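Local coordinates for protein diketoreductase (Acinetobacter baylyi, PDB 4E12) that reduces dicarbonyl compounds with NADH and probably also interconverts (3S)-3-hydroxyacyl-CoA and 3-oxoacyl-CoA, at residues Glu91-Pro94 with Asp98-Arg101; Asp102-Leu107 with Thr115-Asn120; Leu124-Leu129 with Phe139-Phe144. All coordinates share one frame; numbering follows the deposited sequence.

Interaction 1: Glu91-Pro94 with Asp98-Arg101; sequences EAVP and DLKR
Lys100 reaches back from the start of helix 97-110 to Glu91, at the end of strand 88-91, and to Val93 and Pro94 in the turn that follows. Its CB packs on Leu129 of helix 126-133. CG stands anti to the carbonyl carbon (chi1 -59°) and passes Val93 CG2 at 3.8 Å, the two side chains sliding past each other in opposite directions. Next, CD lies 3.7 Å from Glu91 OE1, and CE comes within 3.5 Å of Pro94 O. This is the strand-turn-helix opening of a beta-alpha-beta unit in a Rossmann-type domain, and Lys100 and Glu95 are both NAD(+)-binding residues of the enzyme. A bend at chi4 (-57°) then turns NZ into a salt bridge with Glu91 OE2, 2.8 Å away on the syn side and 27° out of the carboxylate plane. NZ also donates to Pro94 O at 2.9 Å, from above the carbonyl plane, and pairs with Glu95. Glu91 OE2 takes a second bond on its anti lone pair, from Val93 N at 2.9 Å, and OE1 is bonded as well, so the carboxylate is fixed at both oxygens. Alongside, Leu99 presses CD2 tightly on Val93 CG2 (3.4 Å) and lays CD1 against the Pro94 ring.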
ATOM      1  N   GLU A  91       9.165 -19.337 -20.515  1.00 31.81           N
ATOM      2  CA  GLU A  91      10.423 -19.650 -19.860  1.00 33.57           C
ATOM      3  C   GLU A  91      10.404 -19.293 -18.371  1.00 35.57           C
ATOM      4  O   GLU A  91      10.217 -18.131 -17.997  1.00 34.32           O
ATOM      5  CB  GLU A  91      11.571 -18.936 -20.582  1.00 32.43           C
ATOM      6  CG  GLU A  91      12.913 -19.056 -19.886  1.00 34.43           C
ATOM      7  CD  GLU A  91      13.112 -18.023 -18.791  1.00 29.90           C
ATOM      8  OE1 GLU A  91      13.098 -16.832 -19.096  1.00 29.57           O
ATOM      9  OE2 GLU A  91      13.278 -18.392 -17.606  1.00 30.78           O
ATOM     10  N   ALA A  92      10.593 -20.310 -17.535  1.00 35.15           N
ATOM     11  CA  ALA A  92      10.557 -20.173 -16.081  1.00 32.41           C
ATOM     12  C   ALA A  92      11.700 -20.978 -15.476  1.00 32.14           C
ATOM     13  O   ALA A  92      11.502 -21.752 -14.542  1.00 33.61           O
ATOM     14  CB  ALA A  92       9.200 -20.636 -15.520  1.00 28.84           C
ATOM     15  N   VAL A  93      12.899 -20.799 -16.036  1.00 33.26           N
ATOM     16  CA  VAL A  93      14.113 -21.444 -15.533  1.00 33.35           C
ATOM     17  C   VAL A  93      14.699 -20.559 -14.428  1.00 35.45           C
ATOM     18  O   VAL A  93      14.257 -19.423 -14.253  1.00 38.90           O
ATOM     19  CB  VAL A  93      15.128 -21.640 -16.680  1.00 30.80           C
ATOM     20  CG1 VAL A  93      14.511 -22.483 -17.792  1.00 28.66           C
ATOM     21  CG2 VAL A  93      15.555 -20.301 -17.242  1.00 31.98           C
ATOM     22  N   PRO A  94      15.688 -21.061 -13.661  1.00 40.91           N
ATOM     23  CA  PRO A  94      16.270 -20.249 -12.586  1.00 38.19           C
ATOM     24  C   PRO A  94      16.694 -18.840 -12.991  1.00 36.24           C
ATOM     25  O   PRO A  94      16.891 -18.529 -14.170  1.00 39.59           O
ATOM     26  CB  PRO A  94      17.455 -21.089 -12.105  1.00 44.14           C
ATOM     27  CG  PRO A  94      17.081 -22.471 -12.442  1.00 40.65           C
ATOM     28  CD  PRO A  94      16.344 -22.375 -13.757  1.00 39.35           C
ATOM     29  N   ASP A  98      23.450 -16.319 -17.291  1.00 55.00           N
ATOM     30  CA  ASP A  98      24.128 -17.386 -18.035  1.00 63.59           C
ATOM     31  C   ASP A  98      23.105 -18.437 -18.482  1.00 47.82           C
ATOM     32  O   ASP A  98      23.061 -18.846 -19.646  1.00 66.65           O
ATOM     33  CB  ASP A  98      25.168 -18.082 -17.142  1.00 72.61           C
ATOM     34  CG  ASP A  98      26.235 -17.133 -16.607  1.00142.61           C
ATOM     35  OD1 ASP A  98      26.467 -16.063 -17.206  1.00 82.01           O
ATOM     36  OD2 ASP A  98      26.848 -17.467 -15.570  1.00200.20           O
ATOM     37  N   LEU A  99      22.283 -18.852 -17.530  1.00 57.50           N
ATOM     38  CA  LEU A  99      21.345 -19.945 -17.716  1.00 48.82           C
ATOM     39  C   LEU A  99      20.216 -19.559 -18.683  1.00 50.30           C
ATOM     40  O   LEU A  99      19.825 -20.359 -19.536  1.00 50.40           O
ATOM     41  CB  LEU A  99      20.831 -20.360 -16.342  1.00 53.63           C
ATOM     42  CG  LEU A  99      20.021 -21.631 -16.128  1.00 67.91           C
ATOM     43  CD1 LEU A  99      19.875 -21.874 -14.631  1.00 67.06           C
ATOM     44  CD2 LEU A  99      18.674 -21.551 -16.822  1.00 97.62           C
ATOM     45  N   LYS A 100      19.702 -18.336 -18.577  1.00 41.88           N
ATOM     46  CA  LYS A 100      18.705 -17.879 -19.535  1.00 47.39           C
ATOM     47  C   LYS A 100      19.375 -17.563 -20.874  1.00 43.07           C
ATOM     48  O   LYS A 100      18.777 -17.746 -21.938  1.00 50.50           O
ATOM     49  CB  LYS A 100      17.911 -16.666 -19.003  1.00 40.54           C
ATOM     50  CG  LYS A 100      17.165 -16.913 -17.680  1.00 41.48           C
ATOM     51  CD  LYS A 100      16.156 -15.795 -17.375  1.00 36.32           C
ATOM     52  CE  LYS A 100      15.561 -15.869 -15.969  1.00 36.47           C
ATOM     53  NZ  LYS A 100      14.873 -17.152 -15.645  1.00 35.98           N
ATOM     54  N   ARG A 101      20.622 -17.096 -20.820  1.00 49.59           N
ATOM     55  CA  ARG A 101      21.391 -16.820 -22.034  1.00 51.93           C
ATOM     56  C   ARG A 101      21.468 -18.048 -22.938  1.00 45.99           C
ATOM     57  O   ARG A 101      21.135 -17.985 -24.130  1.00 47.35           O
ATOM     58  CB  ARG A 101      22.814 -16.349 -21.697  1.00 60.48           C
ATOM     59  CG  ARG A 101      23.716 -16.287 -22.926  1.00 81.98           C
ATOM     60  CD  ARG A 101      25.200 -16.140 -22.595  1.00113.11           C
ATOM     61  NE  ARG A 101      25.617 -14.758 -22.389  1.00121.96           N
ATOM     62  CZ  ARG A 101      25.727 -14.166 -21.206  1.00119.10           C
ATOM     63  NH1 ARG A 101      25.450 -14.835 -20.095  1.00193.12           N
ATOM     64  NH2 ARG A 101      26.118 -12.902 -21.130  1.00120.24           N
TER

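Interaction 2: Asp102-Leu107 with Thr115-Asn120; sequences DIYTKL and TIFATN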
ATOM      1  N   ASP A 102      21.907 -19.168 -22.378  1.00 48.03           N
ATOM      2  CA  ASP A 102      22.118 -20.357 -23.195  1.00 55.73           C
ATOM      3  C   ASP A 102      20.800 -20.985 -23.629  1.00 51.22           C
ATOM      4  O   ASP A 102      20.681 -21.475 -24.756  1.00 68.31           O
ATOM      5  CB  ASP A 102      23.057 -21.362 -22.515  1.00 59.43           C
ATOM      6  CG  ASP A 102      22.549 -21.827 -21.179  1.00101.67           C
ATOM      7  OD1 ASP A 102      21.621 -21.194 -20.645  1.00148.93           O
ATOM      8  OD2 ASP A 102      23.086 -22.829 -20.661  1.00 91.50           O
ATOM      9  N   ILE A 103      19.804 -20.950 -22.748  1.00 44.18           N
ATOM     10  CA  ILE A 103      18.457 -21.364 -23.125  1.00 46.54           C
ATOM     11  C   ILE A 103      17.951 -20.596 -24.340  1.00 38.13           C
ATOM     12  O   ILE A 103      17.532 -21.208 -25.324  1.00 49.30           O
ATOM     13  CB  ILE A 103      17.457 -21.214 -21.954  1.00 49.90           C
ATOM     14  CG1 ILE A 103      17.712 -22.295 -20.912  1.00 65.24           C
ATOM     15  CG2 ILE A 103      16.025 -21.279 -22.452  1.00 53.23           C
ATOM     16  CD1 ILE A 103      17.496 -23.698 -21.447  1.00 78.47           C
ATOM     17  N   TYR A 104      17.978 -19.264 -24.287  1.00 42.21           N
ATOM     18  CA  TYR A 104      17.435 -18.483 -25.396  1.00 38.52           C
ATOM     19  C   TYR A 104      18.215 -18.620 -26.684  1.00 40.63           C
ATOM     20  O   TYR A 104      17.635 -18.552 -27.770  1.00 47.01           O
ATOM     21  CB  TYR A 104      17.239 -17.008 -25.045  1.00 38.64           C
ATOM     22  CG  TYR A 104      16.064 -16.799 -24.124  1.00 34.26           C
ATOM     23  CD1 TYR A 104      14.753 -16.930 -24.601  1.00 37.79           C
ATOM     24  CD2 TYR A 104      16.251 -16.481 -22.787  1.00 35.82           C
ATOM     25  CE1 TYR A 104      13.664 -16.747 -23.758  1.00 33.92           C
ATOM     26  CE2 TYR A 104      15.163 -16.296 -21.932  1.00 36.09           C
ATOM     27  CZ  TYR A 104      13.873 -16.432 -22.432  1.00 36.80           C
ATOM     28  OH  TYR A 104      12.794 -16.250 -21.604  1.00 39.32           O
ATOM     29  N   THR A 105      19.521 -18.813 -26.591  1.00 42.88           N
ATOM     30  CA  THR A 105      20.297 -18.969 -27.819  1.00 46.73           C
ATOM     31  C   THR A 105      19.921 -20.253 -28.537  1.00 46.51           C
ATOM     32  O   THR A 105      19.744 -20.267 -29.760  1.00 50.78           O
ATOM     33  CB  THR A 105      21.788 -18.906 -27.550  1.00 52.09           C
ATOM     34  OG1 THR A 105      22.091 -17.615 -27.016  1.00 45.17           O
ATOM     35  CG2 THR A 105      22.568 -19.099 -28.845  1.00 48.06           C
ATOM     36  N   LYS A 106      19.770 -21.322 -27.766  1.00 45.14           N
ATOM     37  CA  LYS A 106      19.353 -22.603 -28.299  1.00 44.97           C
ATOM     38  C   LYS A 106      17.913 -22.510 -28.766  1.00 48.08           C
ATOM     39  O   LYS A 106      17.583 -22.887 -29.894  1.00 53.78           O
ATOM     40  CB  LYS A 106      19.462 -23.665 -27.212  1.00 46.85           C
ATOM     41  CG  LYS A 106      20.850 -23.805 -26.653  1.00 56.20           C
ATOM     42  CD  LYS A 106      20.852 -24.688 -25.434  1.00 58.28           C
ATOM     43  CE  LYS A 106      22.225 -24.736 -24.802  1.00 61.24           C
ATOM     44  NZ  LYS A 106      22.207 -25.556 -23.567  1.00 59.80           N
ATOM     45  N   LEU A 107      17.058 -21.990 -27.886  1.00 46.38           N
ATOM     46  CA  LEU A 107      15.629 -21.924 -28.140  1.00 47.33           C
ATOM     47  C   LEU A 107      15.385 -21.190 -29.452  1.00 43.03           C
ATOM     48  O   LEU A 107      14.584 -21.625 -30.284  1.00 52.12           O
ATOM     49  CB  LEU A 107      14.917 -21.203 -26.976  1.00 42.62           C
ATOM     50  CG  LEU A 107      13.387 -21.227 -26.924  1.00 43.87           C
ATOM     51  CD1 LEU A 107      12.878 -22.657 -26.699  1.00 37.03           C
ATOM     52  CD2 LEU A 107      12.906 -20.309 -25.808  1.00 36.90           C
ATOM     53  N   THR A 115       7.105 -19.373 -33.257  1.00 44.97           N
ATOM     54  CA  THR A 115       7.075 -19.436 -31.795  1.00 39.51           C
ATOM     55  C   THR A 115       7.268 -18.103 -31.072  1.00 39.52           C
ATOM     56  O   THR A 115       8.263 -17.396 -31.260  1.00 38.99           O
ATOM     57  CB  THR A 115       8.069 -20.495 -31.249  1.00 43.37           C
ATOM     58  OG1 THR A 115       7.734 -21.778 -31.803  1.00 45.75           O
ATOM     59  CG2 THR A 115       7.972 -20.596 -29.726  1.00 37.61           C
ATOM     60  N   ILE A 116       6.302 -17.776 -30.216  1.00 40.34           N
ATOM     61  CA  ILE A 116       6.430 -16.626 -29.327  1.00 38.25           C
ATOM     62  C   ILE A 116       7.187 -17.049 -28.078  1.00 34.59           C
ATOM     63  O   ILE A 116       6.931 -18.126 -27.531  1.00 35.67           O
ATOM     64  CB  ILE A 116       5.050 -16.103 -28.916  1.00 39.35           C
ATOM     65  CG1 ILE A 116       4.290 -15.656 -30.165  1.00 35.69           C
ATOM     66  CG2 ILE A 116       5.196 -14.993 -27.873  1.00 34.51           C
ATOM     67  CD1 ILE A 116       2.849 -15.269 -29.937  1.00 34.16           C
ATOM     68  N   PHE A 117       8.136 -16.223 -27.646  1.00 33.02           N
ATOM     69  CA  PHE A 117       8.880 -16.499 -26.420  1.00 34.32           C
ATOM     70  C   PHE A 117       8.414 -15.555 -25.314  1.00 29.90           C
ATOM     71  O   PHE A 117       8.399 -14.335 -25.491  1.00 31.87           O
ATOM     72  CB  PHE A 117      10.387 -16.270 -26.596  1.00 33.42           C
ATOM     73  CG  PHE A 117      11.060 -17.196 -27.582  1.00 35.45           C
ATOM     74  CD1 PHE A 117      10.430 -18.345 -28.046  1.00 39.39           C
ATOM     75  CD2 PHE A 117      12.337 -16.906 -28.040  1.00 36.84           C
ATOM     76  CE1 PHE A 117      11.063 -19.196 -28.955  1.00 39.85           C
ATOM     77  CE2 PHE A 117      12.981 -17.750 -28.954  1.00 33.00           C
ATOM     78  CZ  PHE A 117      12.342 -18.893 -29.409  1.00 31.62           C
ATOM     79  N   ALA A 118       8.063 -16.103 -24.161  1.00 30.51           N
ATOM     80  CA  ALA A 118       7.735 -15.240 -23.030  1.00 28.80           C
ATOM     81  C   ALA A 118       8.544 -15.644 -21.797  1.00 30.55           C
ATOM     82  O   ALA A 118       8.587 -16.822 -21.427  1.00 34.65           O
ATOM     83  CB  ALA A 118       6.235 -15.308 -22.753  1.00 30.69           C
ATOM     84  N   THR A 119       9.191 -14.667 -21.168  1.00 30.51           N
ATOM     85  CA  THR A 119       9.944 -14.892 -19.934  1.00 31.53           C
ATOM     86  C   THR A 119       9.079 -14.574 -18.707  1.00 33.03           C
ATOM     87  O   THR A 119       8.299 -13.618 -18.733  1.00 34.14           O
ATOM     88  CB  THR A 119      11.226 -14.003 -19.902  1.00 28.19           C
ATOM     89  OG1 THR A 119      11.923 -14.200 -18.668  1.00 31.50           O
ATOM     90  CG2 THR A 119      10.877 -12.526 -20.070  1.00 27.30           C
ATOM     91  N   ASN A 120       9.203 -15.377 -17.646  1.00 33.43           N
ATOM     92  CA  ASN A 120       8.472 -15.129 -16.403  1.00 32.83           C
ATOM     93  C   ASN A 120       9.383 -14.412 -15.404  1.00 34.14           C
ATOM     94  O   ASN A 120       9.026 -14.257 -14.232  1.00 32.34           O
ATOM     95  CB  ASN A 120       7.965 -16.462 -15.802  1.00 33.46           C
ATOM     96  CG  ASN A 120       7.223 -16.273 -14.488  1.00 35.62           C
ATOM     97  OD1 ASN A 120       6.313 -15.445 -14.384  1.00 33.26           O
ATOM     98  ND2 ASN A 120       7.620 -17.029 -13.470  1.00 36.51           N
TER
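Leu107 and Phe117 approach each other from opposite directions, the leucine from helix 97-110 and the ring from strand 116-119. Leu107 CD2 sits almost exactly above the middle of the Phe117 ring, 3.7 Å from its centroid and 7° off the ring normal, a CH-pi contact over the face. CG is displaced toward the far end of the ring, 3.6 Å from Phe117 CZ. The first torsion of Leu107 (chi1 -170°) brings CG to that end of the ring, and the second then sets CD2 over the face.

Tyr104, one turn earlier, is placed differently. Its CB does not point straight at the strand, yet the long ring brings the hydroxyl there. On the way it presents its edge to Phe117, CD1 lying 4.2 Å from Phe117 CD2. At the tip, Tyr104 OH meets Thr119 CB at 3.2 Å, the two side chains crossing at about a right angle. The hydroxyls of both residues are satisfied in this buried setting by hydrogen bonds to Glu91, at the end of strand 88-91. Phe139 joins them, meeting Tyr104 edge-to-face and also touching Phe117.

The helix and strand run antiparallel, at 172°, with their axes 11.4 Å apart. Such a helix, laid on the sheet and returning the chain to a neighbouring parallel strand, is the beta-alpha-beta crossover of the Rossmann fold; here the strand leads directly into Asn120, an NAD(+)-binding residue.

Interaction 3: Leu124-Leu129 with Phe139-Phe144; sequences LLPSDL and FLALHF
Pro126 turns two different surfaces to strand 139-144: its ring meets Ala141, and its carbonyl oxygen meets Phe139. CG of the pyrrolidine rests on Ala141 CB at 3.6 Å. Pro126 O lies at the edge of the Phe139 ring, in its plane, 3.2 Å from CE1; the same oxygen accepts the backbone N-H of Leu129 at 3.2 Å. The oxygen thus bonds to the Leu129 amide while lying against the ring edge.

Phe139 owes this position to its extended first torsion, with CG anti to the backbone N (chi1 -180°), which sends the ring out from the strand toward the helix. Pro126 CB then approaches CE1 at 3.8 Å, and Leu129 CB arrives obliquely, 3.9 Å from CZ. With chi1 at -59°, the rest of the Leu129 side chain continues beyond CB to pack on Leu97, Lys100 and Tyr104 of helix 97-110. The turn entering the helix is tied by its own side chain: Asp128 OD2 receives Leu125 N at 3.1 Å, from above the carboxylate plane.

Further along the strand, His143 is bonded to Ser122 through NE2 and to Glu155 through ND1, with Tyr191 stacked on its ring. A histidine paired with a glutamate is the catalytic arrangement of 3-hydroxyacyl-CoA dehydrogenases, consistent with the predicted importance of His143. The helix-on-strand packing itself belongs to a beta-alpha-beta unit of the Rossmann-type domain, made of strand 116-119, helix 126-133 and strand 139-144, with His143 on its second strand.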
ATOM      1  N   LEU A 124      15.199 -10.189 -14.227  1.00 41.18           N
ATOM      2  CA  LEU A 124      15.797  -9.777 -15.489  1.00 41.52           C
ATOM      3  C   LEU A 124      14.784  -9.146 -16.425  1.00 44.85           C
ATOM      4  O   LEU A 124      13.657  -9.629 -16.563  1.00 44.47           O
ATOM      5  CB  LEU A 124      16.467 -10.969 -16.164  1.00 38.38           C
ATOM      6  CG  LEU A 124      17.840 -11.320 -15.594  1.00 45.41           C
ATOM      7  CD1 LEU A 124      18.251 -12.755 -15.890  1.00 42.54           C
ATOM      8  CD2 LEU A 124      18.844 -10.309 -16.145  1.00 41.14           C
ATOM      9  N   LEU A 125      15.193  -8.058 -17.062  1.00 45.48           N
ATOM     10  CA  LEU A 125      14.352  -7.366 -18.026  1.00 44.65           C
ATOM     11  C   LEU A 125      14.390  -8.037 -19.395  1.00 43.25           C
ATOM     12  O   LEU A 125      15.410  -8.607 -19.790  1.00 41.10           O
ATOM     13  CB  LEU A 125      14.822  -5.914 -18.177  1.00 40.08           C
ATOM     14  CG  LEU A 125      14.731  -5.009 -16.951  1.00 37.11           C
ATOM     15  CD1 LEU A 125      15.224  -3.623 -17.327  1.00 42.17           C
ATOM     16  CD2 LEU A 125      13.272  -4.929 -16.518  1.00 36.32           C
ATOM     17  N   PRO A 126      13.272  -7.997 -20.133  1.00 37.69           N
ATOM     18  CA  PRO A 126      13.274  -8.600 -21.467  1.00 39.62           C
ATOM     19  C   PRO A 126      14.351  -7.983 -22.356  1.00 41.37           C
ATOM     20  O   PRO A 126      14.858  -8.620 -23.282  1.00 45.99           O
ATOM     21  CB  PRO A 126      11.864  -8.322 -21.985  1.00 38.13           C
ATOM     22  CG  PRO A 126      11.035  -8.221 -20.734  1.00 43.97           C
ATOM     23  CD  PRO A 126      11.922  -7.545 -19.733  1.00 39.47           C
ATOM     24  N   SER A 127      14.720  -6.746 -22.047  1.00 41.47           N
ATOM     25  CA  SER A 127      15.835  -6.098 -22.722  1.00 43.30           C
ATOM     26  C   SER A 127      17.165  -6.744 -22.385  1.00 43.21           C
ATOM     27  O   SER A 127      18.069  -6.760 -23.221  1.00 57.37           O
ATOM     28  CB  SER A 127      15.875  -4.609 -22.403  1.00 45.37           C
ATOM     29  OG  SER A 127      14.783  -3.966 -23.018  1.00 62.24           O
ATOM     30  N   ASP A 128      17.298  -7.265 -21.170  1.00 49.12           N
ATOM     31  CA  ASP A 128      18.514  -7.972 -20.773  1.00 47.97           C
ATOM     32  C   ASP A 128      18.711  -9.243 -21.596  1.00 53.77           C
ATOM     33  O   ASP A 128      19.832  -9.741 -21.725  1.00 57.48           O
ATOM     34  CB  ASP A 128      18.484  -8.336 -19.279  1.00 51.29           C
ATOM     35  CG  ASP A 128      18.574  -7.122 -18.373  1.00 53.37           C
ATOM     36  OD1 ASP A 128      19.037  -6.067 -18.843  1.00 47.55           O
ATOM     37  OD2 ASP A 128      18.183  -7.217 -17.187  1.00 46.61           O
ATOM     38  N   LEU A 129      17.622  -9.755 -22.161  1.00 53.74           N
ATOM     39  CA  LEU A 129      17.619 -11.099 -22.726  1.00 50.57           C
ATOM     40  C   LEU A 129      17.282 -11.126 -24.217  1.00 44.87           C
ATOM     41  O   LEU A 129      17.517 -12.134 -24.887  1.00 54.42           O
ATOM     42  CB  LEU A 129      16.602 -11.958 -21.964  1.00 42.67           C
ATOM     43  CG  LEU A 129      16.772 -12.138 -20.456  1.00 46.04           C
ATOM     44  CD1 LEU A 129      15.548 -12.799 -19.842  1.00 47.25           C
ATOM     45  CD2 LEU A 129      18.041 -12.915 -20.135  1.00 44.48           C
ATOM     46  N   PHE A 139       9.392 -11.683 -28.649  1.00 39.48           N
ATOM     47  CA  PHE A 139       9.843 -11.906 -27.283  1.00 37.81           C
ATOM     48  C   PHE A 139       9.247 -10.852 -26.358  1.00 38.78           C
ATOM     49  O   PHE A 139       9.240  -9.661 -26.674  1.00 39.83           O
ATOM     50  CB  PHE A 139      11.365 -11.853 -27.206  1.00 35.98           C
ATOM     51  CG  PHE A 139      11.908 -12.074 -25.837  1.00 36.10           C
ATOM     52  CD1 PHE A 139      12.703 -11.113 -25.219  1.00 34.41           C
ATOM     53  CD2 PHE A 139      11.624 -13.255 -25.152  1.00 37.64           C
ATOM     54  CE1 PHE A 139      13.212 -11.316 -23.941  1.00 38.08           C
ATOM     55  CE2 PHE A 139      12.127 -13.473 -23.875  1.00 31.01           C
ATOM     56  CZ  PHE A 139      12.927 -12.497 -23.262  1.00 34.89           C
ATOM     57  N   LEU A 140       8.719 -11.296 -25.226  1.00 38.81           N
ATOM     58  CA  LEU A 140       8.236 -10.380 -24.207  1.00 33.67           C
ATOM     59  C   LEU A 140       8.229 -11.056 -22.851  1.00 34.06           C
ATOM     60  O   LEU A 140       8.666 -12.202 -22.711  1.00 37.79           O
ATOM     61  CB  LEU A 140       6.847  -9.833 -24.566  1.00 32.71           C
ATOM     62  CG  LEU A 140       5.779 -10.820 -25.049  1.00 37.85           C
ATOM     63  CD1 LEU A 140       5.518 -11.902 -24.014  1.00 40.88           C
ATOM     64  CD2 LEU A 140       4.499 -10.080 -25.401  1.00 37.40           C
ATOM     65  N   ALA A 141       7.755 -10.340 -21.844  1.00 30.95           N
ATOM     66  CA  ALA A 141       7.624 -10.939 -20.528  1.00 32.16           C
ATOM     67  C   ALA A 141       6.163 -11.220 -20.265  1.00 33.01           C
ATOM     68  O   ALA A 141       5.304 -10.411 -20.622  1.00 32.50           O
ATOM     69  CB  ALA A 141       8.188 -10.019 -19.458  1.00 35.86           C
ATOM     70  N   LEU A 142       5.899 -12.383 -19.674  1.00 31.48           N
ATOM     71  CA  LEU A 142       4.592 -12.758 -19.162  1.00 30.84           C
ATOM     72  C   LEU A 142       4.834 -13.229 -17.738  1.00 33.94           C
ATOM     73  O   LEU A 142       5.337 -14.334 -17.513  1.00 31.77           O
ATOM     74  CB  LEU A 142       3.997 -13.893 -20.004  1.00 30.46           C
ATOM     75  CG  LEU A 142       2.555 -14.282 -19.667  1.00 29.34           C
ATOM     76  CD1 LEU A 142       1.653 -13.084 -19.975  1.00 32.79           C
ATOM     77  CD2 LEU A 142       2.130 -15.499 -20.473  1.00 29.55           C
ATOM     78  N   HIS A 143       4.473 -12.381 -16.785  1.00 31.08           N
ATOM     79  CA  HIS A 143       4.889 -12.533 -15.405  1.00 29.64           C
ATOM     80  C   HIS A 143       3.696 -12.888 -14.542  1.00 28.49           C
ATOM     81  O   HIS A 143       2.707 -12.152 -14.488  1.00 28.29           O
ATOM     82  CB  HIS A 143       5.534 -11.235 -14.926  1.00 29.78           C
ATOM     83  CG  HIS A 143       6.112 -11.313 -13.543  1.00 29.05           C
ATOM     84  ND1 HIS A 143       5.644 -10.542 -12.502  1.00 36.20           N
ATOM     85  CD2 HIS A 143       7.112 -12.072 -13.033  1.00 28.60           C
ATOM     86  CE1 HIS A 143       6.332 -10.821 -11.407  1.00 33.36           C
ATOM     87  NE2 HIS A 143       7.228 -11.746 -11.703  1.00 33.13           N
ATOM     88  N   PHE A 144       3.808 -14.033 -13.890  1.00 29.41           N
ATOM     89  CA  PHE A 144       2.777 -14.587 -13.011  1.00 30.80           C
ATOM     90  C   PHE A 144       3.127 -14.349 -11.540  1.00 34.16           C
ATOM     91  O   PHE A 144       4.254 -13.979 -11.203  1.00 37.04           O
ATOM     92  CB  PHE A 144       2.693 -16.096 -13.242  1.00 32.48           C
ATOM     93  CG  PHE A 144       2.268 -16.470 -14.625  1.00 33.91           C
ATOM     94  CD1 PHE A 144       3.174 -16.432 -15.682  1.00 33.48           C
ATOM     95  CD2 PHE A 144       0.958 -16.862 -14.878  1.00 34.81           C
ATOM     96  CE1 PHE A 144       2.772 -16.781 -16.973  1.00 32.67           C
ATOM     97  CE2 PHE A 144       0.557 -17.210 -16.152  1.00 31.55           C
ATOM     98  CZ  PHE A 144       1.461 -17.170 -17.202  1.00 34.57           C
TER

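How the interactions relate
The three contacts follow one another along the chain and all lie in the NAD-binding domain. The centres of interactions 1 and 2 are about 8 Å apart, those of interactions 2 and 3 about 10 Å, and those of interactions 1 and 3 about 11 Å. Interactions 1 and 2 share helix 97-110, and interactions 2 and 3 use the adjacent parallel strands 116-119 and 139-144, joined by backbone bonding such as Leu142 N to Thr119 O (2.9 Å). Asn120 OD1 also lies 2.9 Å from Phe144 N, a probable hydrogen bond. Two successive beta-alpha-beta units are thereby coupled, which brings cofactor-binding Lys100 and Asn120 into the same region as His143, predicted to be important for catalysis.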